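Local coordinates for plasmin and fibronectin-binding protein A (Streptococcus pneumoniae, PDB 4MR0) that acts as a surface adhesin and invasin of the pneumococcus, binding human fibronectin, plasminogen, plasmin and serum albumin, at residues N182-T196 and L237-S251. Sequence-based numbering, arbitrary orientation.
Sequences NGINIKNHPSIVFMT and LPLINSSGAFAIGNS. With MN (manganese (II) ion), chain F.
Phe194 and Phe246 sit at matching positions on successive coils of the parallel beta-helix, pointing the same way into its interior. The ring planes are 25° apart and the centroids 5.2 Å, an offset so large that little of one ring lies over the other; the touching atoms are Phe246 CE1 and Phe194 CD2. Tyr216 meets Phe246 edge-to-face, and Ile221 packs against both phenylalanines. From the other side of the strands, Met195 CG rests on Ala247 CB at 3.5 Å.

Backbone bonds of the parallel-strand kind join the two coils: Gly244 N gives to Ser191 O, Phe194 N to Ala245 O, and Ala247 N to Phe194 O. Both strands turn a corner together, at Val193 and Ala245. Beyond it, Thr196 N still gives to Ala247 O, but the next N-H, that of Gly249, goes to the side-chain OG1 of Thr196 at 3.1 Å.

At the loop end, Asn185 has CG anti to its backbone N (chi1 178°), which carries OD1 into the type I turn from Leu237 to Ile240. There OD1 accepts from Leu239 N in the carbonyl plane, on a lone pair, at 2.7 Å. Nearby, Ser191 OG receives Asn182 ND2 at 2.9 Å and donates to Ile184 O, while Ile240 CG2 packs on Ser191 CB.

His189 NE2 binds manganese with Glu162, Thr200 and three waters. Side-chain acceptors thus extend the coil-to-coil bonding past the short strands, and the Asn182-Ser191-Ile184 bonds close the loop that carries this metal ligand, consistent with holding it in place.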
loop_
_atom_site.group_PDB
_atom_site.type_symbol
_atom_site.label_atom_id
_atom_site.label_comp_id
_atom_site.label_asym_id
_atom_site.label_seq_id
_atom_site.Cartn_x
_atom_site.Cartn_y
_atom_site.Cartn_z
ATOM N N ASN A 182 -17.944 5.076 12.132
ATOM C CA ASN A 182 -17.096 4.595 13.213
ATOM C C ASN A 182 -17.226 5.415 14.495
ATOM O O ASN A 182 -16.773 6.563 14.564
ATOM C CB ASN A 182 -15.635 4.570 12.776
ATOM C CG ASN A 182 -14.717 4.115 13.888
ATOM O OD1 ASN A 182 -15.151 3.418 14.808
ATOM N ND2 ASN A 182 -13.442 4.492 13.805
ATOM N N GLY A 183 -17.841 4.812 15.509
ATOM C CA GLY A 183 -18.016 5.483 16.786
ATOM C C GLY A 183 -17.220 4.809 17.891
ATOM O O GLY A 183 -17.489 5.011 19.075
ATOM N N ILE A 184 -16.237 3.999 17.502
ATOM C CA ILE A 184 -15.404 3.285 18.463
ATOM C C ILE A 184 -14.374 4.254 19.044
ATOM O O ILE A 184 -13.377 4.586 18.399
ATOM C CB ILE A 184 -14.693 2.101 17.778
ATOM C CG1 ILE A 184 -15.719 1.277 16.993
ATOM C CG2 ILE A 184 -14.029 1.209 18.818
ATOM C CD1 ILE A 184 -15.104 0.269 16.033
ATOM N N ASN A 185 -14.631 4.708 20.268
ATOM C CA ASN A 185 -13.760 5.661 20.947
ATOM C C ASN A 185 -13.399 5.104 22.321
ATOM O O ASN A 185 -13.922 5.544 23.347
ATOM C CB ASN A 185 -14.496 7.005 21.065
ATOM C CG ASN A 185 -13.689 8.061 21.791
ATOM O OD1 ASN A 185 -12.527 8.314 21.462
ATOM N ND2 ASN A 185 -14.307 8.694 22.785
ATOM N N ILE A 186 -12.484 4.136 22.319
ATOM C CA ILE A 186 -12.053 3.452 23.530
ATOM C C ILE A 186 -10.550 3.612 23.773
ATOM O O ILE A 186 -9.732 3.430 22.869
ATOM C CB ILE A 186 -12.417 1.948 23.428
ATOM C CG1 ILE A 186 -13.920 1.806 23.164
ATOM C CG2 ILE A 186 -12.050 1.216 24.701
ATOM C CD1 ILE A 186 -14.367 0.390 22.842
ATOM N N LYS A 187 -10.199 3.958 25.005
ATOM C CA LYS A 187 -8.806 4.162 25.401
ATOM C C LYS A 187 -7.989 2.867 25.340
ATOM O O LYS A 187 -8.477 1.807 25.727
ATOM C CB LYS A 187 -8.773 4.709 26.832
ATOM C CG LYS A 187 -7.414 5.160 27.309
ATOM C CD LYS A 187 -7.024 6.467 26.650
ATOM C CE LYS A 187 -5.662 6.924 27.126
ATOM N NZ LYS A 187 -5.288 8.224 26.506
ATOM N N ASN A 188 -6.750 2.953 24.853
ATOM C CA ASN A 188 -5.871 1.780 24.782
ATOM C C ASN A 188 -6.581 0.648 24.042
ATOM O O ASN A 188 -6.435 -0.529 24.396
ATOM C CB ASN A 188 -5.535 1.321 26.208
ATOM C CG ASN A 188 -4.406 0.303 26.254
ATOM O OD1 ASN A 188 -4.387 -0.580 27.116
ATOM N ND2 ASN A 188 -3.448 0.434 25.342
ATOM N N HIS A 189 -7.326 1.005 22.999
ATOM C CA HIS A 189 -8.121 0.033 22.256
ATOM C C HIS A 189 -8.174 0.409 20.772
ATOM O O HIS A 189 -8.203 1.591 20.418
ATOM C CB HIS A 189 -9.522 0.043 22.883
ATOM C CG HIS A 189 -10.446 -1.029 22.397
ATOM N ND1 HIS A 189 -10.968 -1.047 21.120
ATOM C CD2 HIS A 189 -11.026 -2.064 23.054
ATOM C CE1 HIS A 189 -11.833 -2.041 21.014
ATOM N NE2 HIS A 189 -11.886 -2.673 22.173
ATOM N N PRO A 190 -8.177 -0.595 19.878
ATOM C CA PRO A 190 -8.231 -0.261 18.454
ATOM C C PRO A 190 -9.563 0.373 18.055
ATOM O O PRO A 190 -10.581 0.177 18.718
ATOM C CB PRO A 190 -7.989 -1.605 17.768
ATOM C CG PRO A 190 -8.494 -2.607 18.769
ATOM C CD PRO A 190 -8.002 -2.044 20.082
ATOM N N SER A 191 -9.539 1.151 16.979
ATOM C CA SER A 191 -10.742 1.800 16.471
ATOM C C SER A 191 -10.865 1.368 15.015
ATOM O O SER A 191 -10.727 2.170 14.093
ATOM C CB SER A 191 -10.616 3.322 16.579
ATOM O OG SER A 191 -11.814 3.972 16.177
ATOM N N ILE A 192 -11.098 0.072 14.830
ATOM C CA ILE A 192 -11.245 -0.540 13.514
ATOM C C ILE A 192 -12.645 -1.139 13.506
ATOM O O ILE A 192 -12.995 -1.916 14.393
ATOM C CB ILE A 192 -10.180 -1.635 13.320
ATOM C CG1 ILE A 192 -8.784 -1.003 13.447
ATOM C CG2 ILE A 192 -10.367 -2.331 11.967
ATOM C CD1 ILE A 192 -7.623 -2.007 13.428
ATOM N N VAL A 193 -13.438 -0.768 12.506
ATOM C CA VAL A 193 -14.830 -1.207 12.397
ATOM C C VAL A 193 -15.130 -2.698 12.251
ATOM O O VAL A 193 -15.986 -3.229 12.962
ATOM C CB VAL A 193 -15.537 -0.454 11.243
ATOM C CG1 VAL A 193 -17.020 -0.787 11.234
ATOM C CG2 VAL A 193 -15.340 1.043 11.412
ATOM N N PHE A 194 -14.439 -3.368 11.335
ATOM C CA PHE A 194 -14.660 -4.791 11.083
ATOM C C PHE A 194 -13.416 -5.654 11.289
ATOM O O PHE A 194 -12.319 -5.270 10.882
ATOM C CB PHE A 194 -15.145 -4.994 9.642
ATOM C CG PHE A 194 -16.453 -4.327 9.335
ATOM C CD1 PHE A 194 -17.638 -4.819 9.872
ATOM C CD2 PHE A 194 -16.498 -3.201 8.521
ATOM C CE1 PHE A 194 -18.853 -4.207 9.592
ATOM C CE2 PHE A 194 -17.704 -2.579 8.234
ATOM C CZ PHE A 194 -18.885 -3.083 8.778
ATOM N N MET A 195 -13.609 -6.821 11.909
ATOM C CA MET A 195 -12.535 -7.788 12.147
ATOM C C MET A 195 -13.043 -9.200 11.837
ATOM O O MET A 195 -14.247 -9.459 11.913
ATOM C CB MET A 195 -12.067 -7.728 13.594
ATOM C CG MET A 195 -11.237 -6.498 13.929
ATOM S SD MET A 195 -10.446 -6.608 15.559
ATOM C CE MET A 195 -9.742 -4.999 15.755
ATOM N N THR A 196 -12.134 -10.103 11.464
ATOM C CA THR A 196 -12.506 -11.479 11.143
ATOM C C THR A 196 -12.203 -12.424 12.300
ATOM O O THR A 196 -12.186 -13.647 12.142
ATOM C CB THR A 196 -11.767 -11.985 9.895
ATOM O OG1 THR A 196 -10.357 -11.989 10.144
ATOM C CG2 THR A 196 -12.074 -11.100 8.695
ATOM N N LEU A 237 -13.495 11.249 17.911
ATOM C CA LEU A 237 -13.027 10.068 18.638
ATOM C C LEU A 237 -11.744 10.491 19.345
ATOM O O LEU A 237 -10.647 10.026 19.019
ATOM C CB LEU A 237 -12.748 8.926 17.654
ATOM C CG LEU A 237 -13.927 8.530 16.754
ATOM C CD1 LEU A 237 -13.452 7.608 15.630
ATOM C CD2 LEU A 237 -15.003 7.854 17.586
ATOM N N PRO A 238 -11.873 11.386 20.338
ATOM C CA PRO A 238 -10.752 11.921 21.119
ATOM C C PRO A 238 -9.857 10.947 21.876
ATOM O O PRO A 238 -8.738 11.306 22.241
ATOM C CB PRO A 238 -11.435 12.929 22.044
ATOM C CG PRO A 238 -12.778 12.314 22.268
ATOM C CD PRO A 238 -13.159 11.866 20.878
ATOM N N LEU A 239 -10.324 9.722 22.101
ATOM C CA LEU A 239 -9.523 8.743 22.841
ATOM C C LEU A 239 -8.709 7.737 22.013
ATOM O O LEU A 239 -7.890 7.013 22.569
ATOM C CB LEU A 239 -10.416 7.964 23.817
ATOM C CG LEU A 239 -11.158 8.779 24.880
ATOM C CD1 LEU A 239 -11.934 7.828 25.778
ATOM C CD2 LEU A 239 -10.177 9.601 25.702
ATOM N N ILE A 240 -8.908 7.693 20.699
ATOM C CA ILE A 240 -8.182 6.735 19.868
ATOM C C ILE A 240 -6.784 7.194 19.436
ATOM O O ILE A 240 -6.444 8.378 19.486
ATOM C CB ILE A 240 -8.984 6.393 18.597
ATOM C CG1 ILE A 240 -9.057 7.619 17.680
ATOM C CG2 ILE A 240 -10.399 5.956 18.987
ATOM C CD1 ILE A 240 -9.651 7.336 16.319
ATOM N N ASN A 241 -5.970 6.227 19.017
ATOM C CA ASN A 241 -4.613 6.504 18.534
ATOM C C ASN A 241 -4.555 6.310 17.020
ATOM O O ASN A 241 -3.613 6.744 16.374
ATOM C CB ASN A 241 -3.581 5.595 19.205
ATOM C CG ASN A 241 -3.313 5.988 20.643
ATOM O OD1 ASN A 241 -3.178 7.182 20.963
ATOM N ND2 ASN A 241 -3.196 4.987 21.516
ATOM N N SER A 242 -5.570 5.658 16.460
ATOM C CA SER A 242 -5.666 5.426 15.013
ATOM C C SER A 242 -7.026 4.791 14.704
ATOM O O SER A 242 -7.643 4.188 15.575
ATOM C CB SER A 242 -4.557 4.481 14.537
ATOM O OG SER A 242 -4.783 3.148 14.972
ATOM N N SER A 243 -7.516 4.964 13.480
ATOM C CA SER A 243 -8.779 4.359 13.098
ATOM C C SER A 243 -8.611 3.684 11.743
ATOM O O SER A 243 -7.788 4.107 10.921
ATOM C CB SER A 243 -9.906 5.402 13.042
ATOM O OG SER A 243 -9.758 6.281 11.945
ATOM N N GLY A 244 -9.388 2.625 11.529
ATOM C CA GLY A 244 -9.338 1.876 10.283
ATOM C C GLY A 244 -10.690 1.239 10.015
ATOM O O GLY A 244 -11.625 1.405 10.811
ATOM N N ALA A 245 -10.805 0.493 8.919
ATOM C CA ALA A 245 -12.078 -0.147 8.583
ATOM C C ALA A 245 -12.083 -1.666 8.717
ATOM O O ALA A 245 -13.031 -2.243 9.255
ATOM C CB ALA A 245 -12.499 0.235 7.157
ATOM N N PHE A 246 -11.030 -2.308 8.218
ATOM C CA PHE A 246 -10.945 -3.765 8.243
ATOM C C PHE A 246 -9.647 -4.331 8.805
ATOM O O PHE A 246 -8.566 -3.828 8.515
ATOM C CB PHE A 246 -11.100 -4.326 6.819
ATOM C CG PHE A 246 -12.487 -4.210 6.251
ATOM C CD1 PHE A 246 -13.444 -5.184 6.516
ATOM C CD2 PHE A 246 -12.825 -3.146 5.416
ATOM C CE1 PHE A 246 -14.721 -5.105 5.956
ATOM C CE2 PHE A 246 -14.097 -3.058 4.851
ATOM C CZ PHE A 246 -15.045 -4.035 5.116
ATOM N N ALA A 247 -9.773 -5.383 9.609
ATOM C CA ALA A 247 -8.622 -6.099 10.150
ATOM C C ALA A 247 -8.923 -7.538 9.737
ATOM O O ALA A 247 -9.697 -8.243 10.385
ATOM C CB ALA A 247 -8.557 -5.980 11.664
ATOM N N ILE A 248 -8.327 -7.946 8.622
ATOM C CA ILE A 248 -8.515 -9.274 8.058
ATOM C C ILE A 248 -7.327 -10.161 8.415
ATOM O O ILE A 248 -6.228 -9.973 7.904
ATOM C CB ILE A 248 -8.651 -9.171 6.524
ATOM C CG1 ILE A 248 -9.829 -8.245 6.178
ATOM C CG2 ILE A 248 -8.865 -10.548 5.910
ATOM C CD1 ILE A 248 -9.858 -7.816 4.739
ATOM N N GLY A 249 -7.550 -11.126 9.299
ATOM C CA GLY A 249 -6.462 -12.001 9.696
ATOM C C GLY A 249 -6.808 -13.472 9.633
ATOM O O GLY A 249 -7.912 -13.875 10.005
ATOM N N ASN A 250 -5.857 -14.275 9.162
ATOM C CA ASN A 250 -6.043 -15.717 9.048
ATOM C C ASN A 250 -7.317 -16.029 8.268
ATOM O O ASN A 250 -8.012 -17.005 8.559
ATOM C CB ASN A 250 -6.123 -16.351 10.450
ATOM C CG ASN A 250 -5.714 -17.825 10.458
ATOM O OD1 ASN A 250 -5.950 -18.549 11.438
ATOM N ND2 ASN A 250 -5.095 -18.270 9.376
ATOM N N SER A 251 -7.611 -15.215 7.259
ATOM C CA SER A 251 -8.817 -15.419 6.469
ATOM C C SER A 251 -8.538 -15.963 5.067
ATOM O O SER A 251 -7.394 -15.962 4.596
ATOM C CB SER A 251 -9.599 -14.107 6.378
ATOM O OG SER A 251 -10.985 -14.353 6.227
HETATM MN MN MN F . -13.475 -4.066 23.150
HETATM O O HOH W 1 -5.635 5.284 23.789
HETATM O O HOH W 2 -6.971 3.373 18.548
HETATM O O HOH W 3 -5.063 2.828 20.830
HETATM O O HOH W 4 -7.011 1.198 15.727
HETATM O O HOH W 5 -13.487 -2.838 25.196
HETATM O O HOH W 6 -14.916 -5.606 23.982
HETATM O O HOH W 7 -13.841 -5.311 21.150
#